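PDB 4RMO: CptN Toxin from Eubacterium rectale DSM 17629, which is the toxin of a type III toxin-antitoxin system, probably a ToxN-like endoribonuclease, held in complex with its pseudoknotted RNA antitoxin. Local coordinates for residues 71-75 with 125-129; 43-49 with 91-97. All blocks are in the same frame, centred on the assembly; numbering follows the deposited sequence.

The two contacts interlock along the chain: 43-49 comes first, then 71-75, 91-97 and 125-129, so each contact closes across a segment of the other. Their centres are about 15 Å apart. Contact 2 joins strands 44-51 and 93-96 in the antiparallel sheet; contact 1 fastens the loop leading into strand 75-78 to helix 116-134, which packs against that same sheet. Directly between them, M92 packs on A126 and V129, and I48 on A126, with M92 SE 3.6 Å from A126 O. Both contacts also reach the RNA, contact 1 at U6 and U26 of chain B and contact 2 at G3 of chain B; they thus meet different nucleotides from adjoining parts of the fold.

Contact 1: residues 71-75 with 125-129. With nucleotides of chain B.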
loop_
_atom_site.group_PDB
_atom_site.type_symbol
_atom_site.label_atom_id
_atom_site.label_comp_id
_atom_site.label_asym_id
_atom_site.label_seq_id
_atom_site.Cartn_x
_atom_site.Cartn_y
_atom_site.Cartn_z
ATOM N N CYS A 71 19.584 0.355 4.868
ATOM C CA CYS A 71 20.271 -0.669 5.676
ATOM C C CYS A 71 19.308 -1.824 5.883
ATOM O O CYS A 71 18.276 -1.637 6.516
ATOM C CB CYS A 71 20.683 -0.107 7.022
ATOM S SG CYS A 71 21.683 -1.261 7.996
ATOM N N ASP A 72 19.626 -3.000 5.349
ATOM C CA ASP A 72 18.782 -4.181 5.577
ATOM C C ASP A 72 19.235 -5.025 6.769
ATOM O O ASP A 72 18.481 -5.808 7.256
ATOM C CB ASP A 72 18.778 -5.069 4.346
ATOM C CG ASP A 72 18.501 -4.276 3.054
ATOM O OD1 ASP A 72 17.336 -3.924 2.809
ATOM O OD2 ASP A 72 19.480 -3.987 2.308
ATOM N N ILE A 73 20.501 -4.909 7.159
ATOM C CA ILE A 73 21.076 -5.798 8.146
ATOM C C ILE A 73 20.727 -5.380 9.598
ATOM O O ILE A 73 20.801 -6.197 10.514
ATOM C CB ILE A 73 22.616 -5.917 8.003
ATOM C CG1 ILE A 73 23.303 -4.573 7.966
ATOM C CG2 ILE A 73 22.943 -6.675 6.743
ATOM C CD1 ILE A 73 24.803 -4.666 8.141
ATOM N N ILE A 74 20.326 -4.128 9.765
ATOM C CA ILE A 74 19.860 -3.588 11.019
ATOM C C ILE A 74 18.695 -2.671 10.776
ATOM O O ILE A 74 18.711 -1.829 9.853
ATOM C CB ILE A 74 20.964 -2.806 11.665
ATOM C CG1 ILE A 74 21.983 -3.780 12.230
ATOM C CG2 ILE A 74 20.439 -1.968 12.810
ATOM C CD1 ILE A 74 23.341 -3.198 12.128
ATOM N N HIS A 75 17.664 -2.831 11.584
ATOM C CA HIS A 75 16.496 -1.952 11.522
ATOM C C HIS A 75 16.130 -1.556 12.954
ATOM O O HIS A 75 16.027 -2.405 13.857
ATOM C CB HIS A 75 15.358 -2.693 10.855
ATOM C CG HIS A 75 14.147 -1.851 10.621
ATOM N ND1 HIS A 75 14.074 -0.905 9.621
ATOM C CD2 HIS A 75 12.955 -1.820 11.246
ATOM C CE1 HIS A 75 12.902 -0.300 9.667
ATOM N NE2 HIS A 75 12.205 -0.836 10.651
ATOM N N LYS A 125 13.314 -7.004 4.746
ATOM C CA LYS A 125 14.739 -6.890 4.968
ATOM C C LYS A 125 15.300 -8.263 5.280
ATOM O O LYS A 125 16.387 -8.610 4.839
ATOM C CB LYS A 125 15.011 -5.891 6.076
ATOM C CG LYS A 125 14.863 -4.478 5.603
ATOM C CD LYS A 125 15.138 -3.466 6.685
ATOM C CE LYS A 125 14.896 -2.042 6.195
ATOM N NZ LYS A 125 15.677 -1.088 7.008
ATOM N N ALA A 126 14.532 -9.052 6.013
ATOM C CA ALA A 126 14.976 -10.343 6.464
ATOM C C ALA A 126 15.064 -11.335 5.332
ATOM O O ALA A 126 15.922 -12.219 5.343
ATOM C CB ALA A 126 14.029 -10.874 7.529
ATOM N N ARG A 127 14.136 -11.249 4.396
ATOM C CA ARG A 127 14.156 -12.144 3.231
ATOM C C ARG A 127 15.359 -11.853 2.377
ATOM O O ARG A 127 15.992 -12.748 1.849
ATOM C CB ARG A 127 12.891 -11.970 2.425
ATOM C CG ARG A 127 11.699 -12.619 3.098
ATOM C CD ARG A 127 10.419 -12.553 2.220
ATOM N NE ARG A 127 9.288 -13.072 2.989
ATOM C CZ ARG A 127 9.121 -14.349 3.318
ATOM N NH1 ARG A 127 9.967 -15.291 2.918
ATOM N NH2 ARG A 127 8.085 -14.694 4.068
ATOM N N LYS A 128 15.659 -10.573 2.226
ATOM C CA LYS A 128 16.807 -10.156 1.502
ATOM C C LYS A 128 18.113 -10.618 2.204
ATOM O O LYS A 128 19.012 -11.173 1.573
ATOM C CB LYS A 128 16.809 -8.650 1.391
ATOM C CG LYS A 128 17.972 -8.118 0.605
ATOM C CD LYS A 128 17.855 -6.641 0.286
ATOM C CE LYS A 128 19.156 -6.138 -0.362
ATOM N NZ LYS A 128 19.251 -4.645 -0.499
ATOM N N VAL A 129 18.217 -10.361 3.500
ATOM C CA VAL A 129 19.402 -10.724 4.216
ATOM C C VAL A 129 19.613 -12.245 4.182
ATOM O O VAL A 129 20.716 -12.724 3.951
ATOM C CB VAL A 129 19.356 -10.230 5.656
ATOM C CG1 VAL A 129 20.365 -10.988 6.499
ATOM C CG2 VAL A 129 19.622 -8.744 5.693
ATOM P P U B 6 29.279 -4.469 1.319
ATOM O OP1 U B 6 29.603 -4.249 -0.106
ATOM O OP2 U B 6 29.084 -3.304 2.214
ATOM O "O5'" U B 6 28.010 -5.432 1.343
ATOM C "C5'" U B 6 28.007 -6.642 0.562
ATOM C "C4'" U B 6 26.791 -6.676 -0.335
ATOM O "O4'" U B 6 25.591 -6.657 0.505
ATOM C "C3'" U B 6 26.621 -5.502 -1.306
ATOM O "O3'" U B 6 25.910 -5.968 -2.453
ATOM C "C2'" U B 6 25.693 -4.578 -0.528
ATOM O "O2'" U B 6 25.033 -3.632 -1.337
ATOM C "C1'" U B 6 24.750 -5.598 0.112
ATOM N N1 U B 6 24.041 -5.091 1.294
ATOM C C2 U B 6 22.678 -4.893 1.200
ATOM O O2 U B 6 22.024 -5.256 0.240
ATOM N N3 U B 6 22.094 -4.359 2.319
ATOM C C4 U B 6 22.721 -3.967 3.481
ATOM O O4 U B 6 22.050 -3.518 4.413
ATOM C C5 U B 6 24.133 -4.169 3.486
ATOM C C6 U B 6 24.731 -4.699 2.412
ATOM P P U B 26 11.600 -15.830 -0.965
ATOM O OP1 U B 26 10.733 -16.948 -0.519
ATOM O OP2 U B 26 12.059 -14.767 -0.026
ATOM O "O5'" U B 26 12.991 -16.317 -1.588
ATOM C "C5'" U B 26 13.040 -17.402 -2.561
ATOM C "C4'" U B 26 14.477 -17.742 -2.866
ATOM O "O4'" U B 26 15.158 -16.536 -3.325
ATOM C "C3'" U B 26 15.290 -18.255 -1.682
ATOM O "O3'" U B 26 16.255 -19.166 -2.165
ATOM C "C2'" U B 26 16.012 -16.998 -1.204
ATOM O "O2'" U B 26 17.224 -17.191 -0.510
ATOM C "C1'" U B 26 16.292 -16.284 -2.529
ATOM N N1 U B 26 16.432 -14.828 -2.378
ATOM C C2 U B 26 17.655 -14.264 -2.650
ATOM O O2 U B 26 18.619 -14.923 -3.006
ATOM N N3 U B 26 17.721 -12.908 -2.455
ATOM C C4 U B 26 16.708 -12.076 -2.024
ATOM O O4 U B 26 16.918 -10.864 -1.911
ATOM C C5 U B 26 15.466 -12.729 -1.799
ATOM C C6 U B 26 15.380 -14.056 -1.947
#
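The imidazole of H75 is met at its edge by the ammonium of K125, which gives a hydrogen bond of 3.1 Å from NZ to ND1, tilted 23° out of the ring plane. At the edge of the R127 guanidinium lies OP2 of U26 of chain B. One oxygen of the D72 carboxylate, OD2, serves two partners: it takes N3-H of the U6 base of chain B at 2.6 Å, almost straight at 177°, while K128 NZ comes from above the carboxylate plane to make a salt bridge of 2.9 Å to it. With CG beside the backbone N (chi1 -49°), D72 presents OD2 and its own N-H together, and N reaches U6 O4 at 2.6 Å. K128 NZ adds a weak bond to U6 O2; O4, N3 and, weakly, O2 thus all have protein partners, consistent with recognition of uracil. A second bond from K125 NZ, 2.7 Å to C71 O, ties the lysine tip to the loop backbone, its extended chain crossing D72. V129 CG2 packs on I73 CG2. The loop is wedged between two helices: C71 and I74 pack on helix 54-65, helix 116-134 holds the other side, and H75 pairs with F87 of strand 84-87.

Contact 2: residues 43-49 with 91-97; sequences GIYWMIP and DMFPISD. With nucleotides of chain B.
Y45 and M47 pair with I95 and F93 as hydrogen-bonded residues of an antiparallel strand pair, part of the antiparallel sheet at the centre of the chain. The backbone bonds come in two reciprocal sets: Y45 N to I95 O and I95 N to Y45 O, both 2.8 Å, and M47 N to F93 O at 2.9 Å with F93 N returning to M47 O. P94, with no N-H to give, sits opposite W46 in a non-hydrogen-bonded pair, where this strand pairing asks for none.

Side-chain packing divides between the two faces. On one, P94 lies alongside W46 and puts CB over the indole's six-membered ring, a CH-pi contact of 3.9 Å to the centroid, only 6° off the normal. I44 CG2 touches the same CB, and the selenomethionine M92 brings CE toward W46 CE3. Helices 116-134 and 146-153 cover this face, and W46 NE1 bonds D38. On the other, F93, its CG set between the backbone N and carbonyl carbon (chi1 62°), carries its ring toward 43-49, where CB of selenomethionine M47 lies over one face; M47 CG also presses I95 CG2 at 3.6 Å.

Polar contacts gather at the ends. D91 grips the RNA: OD1 accepts from N2 and OD2 from N1 of G3 of chain B. At the far end, one water donates to G43 O at 2.7 Å and accepts from D97 N.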
loop_
_atom_site.group_PDB
_atom_site.type_symbol
_atom_site.label_atom_id
_atom_site.label_comp_id
_atom_site.label_asym_id
_atom_site.label_seq_id
_atom_site.Cartn_x
_atom_site.Cartn_y
_atom_site.Cartn_z
ATOM N N GLY A 43 7.970 -26.249 10.987
ATOM C CA GLY A 43 8.557 -26.437 12.318
ATOM C C GLY A 43 9.952 -25.853 12.453
ATOM O O GLY A 43 10.569 -25.987 13.512
ATOM N N ILE A 44 10.438 -25.176 11.416
ATOM C CA ILE A 44 11.633 -24.352 11.536
ATOM C C ILE A 44 11.230 -22.888 11.350
ATOM O O ILE A 44 10.529 -22.550 10.403
ATOM C CB ILE A 44 12.704 -24.755 10.537
ATOM C CG1 ILE A 44 13.121 -26.207 10.815
ATOM C CG2 ILE A 44 13.914 -23.826 10.617
ATOM C CD1 ILE A 44 14.294 -26.704 9.982
ATOM N N TYR A 45 11.698 -22.033 12.265
ATOM C CA TYR A 45 11.249 -20.658 12.366
ATOM C C TYR A 45 12.443 -19.749 12.393
ATOM O O TYR A 45 13.445 -20.084 13.001
ATOM C CB TYR A 45 10.435 -20.478 13.645
ATOM C CG TYR A 45 9.339 -21.503 13.791
ATOM C CD1 TYR A 45 8.181 -21.431 13.023
ATOM C CD2 TYR A 45 9.467 -22.562 14.680
ATOM C CE1 TYR A 45 7.174 -22.372 13.155
ATOM C CE2 TYR A 45 8.488 -23.523 14.804
ATOM C CZ TYR A 45 7.339 -23.423 14.043
ATOM O OH TYR A 45 6.356 -24.366 14.181
ATOM N N TRP A 46 12.348 -18.611 11.715
ATOM C CA TRP A 46 13.461 -17.702 11.603
ATOM C C TRP A 46 13.282 -16.590 12.640
ATOM O O TRP A 46 12.226 -15.940 12.718
ATOM C CB TRP A 46 13.597 -17.154 10.199
ATOM C CG TRP A 46 14.111 -18.186 9.303
ATOM C CD1 TRP A 46 13.377 -19.038 8.518
ATOM C CD2 TRP A 46 15.476 -18.539 9.111
ATOM N NE1 TRP A 46 14.225 -19.920 7.865
ATOM C CE2 TRP A 46 15.516 -19.625 8.211
ATOM C CE3 TRP A 46 16.679 -18.055 9.626
ATOM C CZ2 TRP A 46 16.713 -20.207 7.794
ATOM C CZ3 TRP A 46 17.870 -18.625 9.205
ATOM C CH2 TRP A 46 17.881 -19.681 8.282
HETATM N N MSE A 47 14.300 -16.406 13.451
HETATM C CA MSE A 47 14.256 -15.454 14.544
HETATM C C MSE A 47 15.270 -14.385 14.329
HETATM O O MSE A 47 16.308 -14.595 13.748
HETATM C CB MSE A 47 14.657 -16.098 15.859
HETATM C CG MSE A 47 13.995 -17.421 16.100
HETATM SE SE MSE A 47 12.066 -17.142 16.397
HETATM C CE MSE A 47 12.012 -16.030 18.021
ATOM N N ILE A 48 14.996 -13.215 14.903
ATOM C CA ILE A 48 15.922 -12.084 14.885
ATOM C C ILE A 48 16.166 -11.588 16.298
ATOM O O ILE A 48 15.243 -11.217 17.023
ATOM C CB ILE A 48 15.333 -10.937 14.050
ATOM C CG1 ILE A 48 15.005 -11.444 12.628
ATOM C CG2 ILE A 48 16.287 -9.763 13.986
ATOM C CD1 ILE A 48 14.259 -10.434 11.798
ATOM N N PRO A 49 17.432 -11.544 16.705
ATOM C CA PRO A 49 17.724 -11.063 18.021
ATOM C C PRO A 49 17.649 -9.534 18.105
ATOM O O PRO A 49 18.016 -8.886 17.161
ATOM C CB PRO A 49 19.195 -11.504 18.219
ATOM C CG PRO A 49 19.773 -11.516 16.860
ATOM C CD PRO A 49 18.634 -11.944 15.960
ATOM N N ASP A 91 22.020 -11.153 12.093
ATOM C CA ASP A 91 22.330 -12.282 12.959
ATOM C C ASP A 91 21.141 -13.185 13.135
ATOM O O ASP A 91 21.020 -13.911 14.131
ATOM C CB ASP A 91 22.796 -11.775 14.309
ATOM C CG ASP A 91 24.125 -11.089 14.224
ATOM O OD1 ASP A 91 25.000 -11.567 13.491
ATOM O OD2 ASP A 91 24.336 -10.088 14.949
HETATM N N MSE A 92 20.249 -13.144 12.176
HETATM C CA MSE A 92 19.061 -13.989 12.255
HETATM C C MSE A 92 19.430 -15.443 12.138
HETATM O O MSE A 92 20.468 -15.782 11.545
HETATM C CB MSE A 92 18.108 -13.633 11.134
HETATM C CG MSE A 92 18.717 -13.979 9.767
HETATM SE SE MSE A 92 17.567 -13.260 8.334
HETATM C CE MSE A 92 15.985 -14.382 8.554
ATOM N N PHE A 93 18.555 -16.314 12.626
ATOM C CA PHE A 93 18.887 -17.727 12.686
ATOM C C PHE A 93 17.666 -18.573 12.863
ATOM O O PHE A 93 16.612 -18.072 13.233
ATOM C CB PHE A 93 19.828 -17.983 13.885
ATOM C CG PHE A 93 19.192 -17.649 15.217
ATOM C CD1 PHE A 93 18.437 -18.577 15.899
ATOM C CD2 PHE A 93 19.368 -16.413 15.773
ATOM C CE1 PHE A 93 17.890 -18.289 17.119
ATOM C CE2 PHE A 93 18.800 -16.087 16.989
ATOM C CZ PHE A 93 18.038 -17.043 17.665
ATOM N N PRO A 94 17.784 -19.863 12.586
ATOM C CA PRO A 94 16.613 -20.728 12.661
ATOM C C PRO A 94 16.476 -21.470 13.942
ATOM O O PRO A 94 17.448 -21.697 14.634
ATOM C CB PRO A 94 16.864 -21.723 11.550
ATOM C CG PRO A 94 18.348 -21.852 11.509
ATOM C CD PRO A 94 18.923 -20.541 11.964
ATOM N N ILE A 95 15.256 -21.850 14.264
ATOM C CA ILE A 95 14.985 -22.512 15.508
ATOM C C ILE A 95 13.742 -23.405 15.374
ATOM O O ILE A 95 12.998 -23.294 14.404
ATOM C CB ILE A 95 14.758 -21.480 16.609
ATOM C CG1 ILE A 95 14.984 -22.090 17.972
ATOM C CG2 ILE A 95 13.354 -20.900 16.578
ATOM C CD1 ILE A 95 15.378 -21.057 19.004
ATOM N N SER A 96 13.554 -24.323 16.312
ATOM C CA SER A 96 12.363 -25.162 16.328
ATOM C C SER A 96 11.641 -24.933 17.618
ATOM O O SER A 96 12.190 -24.376 18.566
ATOM C CB SER A 96 12.723 -26.669 16.191
ATOM O OG SER A 96 13.486 -27.132 17.283
ATOM N N ASP A 97 10.428 -25.416 17.650
ATOM C CA ASP A 97 9.493 -25.115 18.702
ATOM C C ASP A 97 9.971 -25.477 20.093
ATOM O O ASP A 97 9.641 -24.792 21.061
ATOM C CB ASP A 97 8.162 -25.831 18.424
ATOM C CG ASP A 97 6.999 -24.919 18.579
ATOM O OD1 ASP A 97 6.774 -24.133 17.624
ATOM O OD2 ASP A 97 6.309 -25.008 19.637
ATOM P P G B 3 32.786 -4.307 18.583
ATOM O OP1 G B 3 33.781 -3.254 18.578
ATOM O OP2 G B 3 31.335 -3.936 18.626
ATOM O "O5'" G B 3 32.888 -5.272 17.334
ATOM C "C5'" G B 3 34.097 -5.969 17.021
ATOM C "C4'" G B 3 33.799 -7.085 16.040
ATOM O "O4'" G B 3 32.864 -8.011 16.663
ATOM C "C3'" G B 3 33.116 -6.669 14.748
ATOM O "O3'" G B 3 34.056 -6.309 13.734
ATOM C "C2'" G B 3 32.403 -7.949 14.349
ATOM O "O2'" G B 3 33.231 -8.875 13.679
ATOM C "C1'" G B 3 31.944 -8.480 15.704
ATOM N N9 G B 3 30.611 -8.008 16.072
ATOM C C8 G B 3 30.303 -6.870 16.771
ATOM N N7 G B 3 29.019 -6.674 16.893
ATOM C C5 G B 3 28.444 -7.765 16.258
ATOM C C6 G B 3 27.088 -8.102 16.075
ATOM O O6 G B 3 26.090 -7.515 16.492
ATOM N N1 G B 3 26.946 -9.293 15.367
ATOM C C2 G B 3 27.981 -10.037 14.864
ATOM N N2 G B 3 27.642 -11.135 14.176
ATOM N N3 G B 3 29.255 -9.726 15.024
ATOM C C4 G B 3 29.412 -8.593 15.739
HETATM O O HOH W 1 9.195 -26.998 15.576
#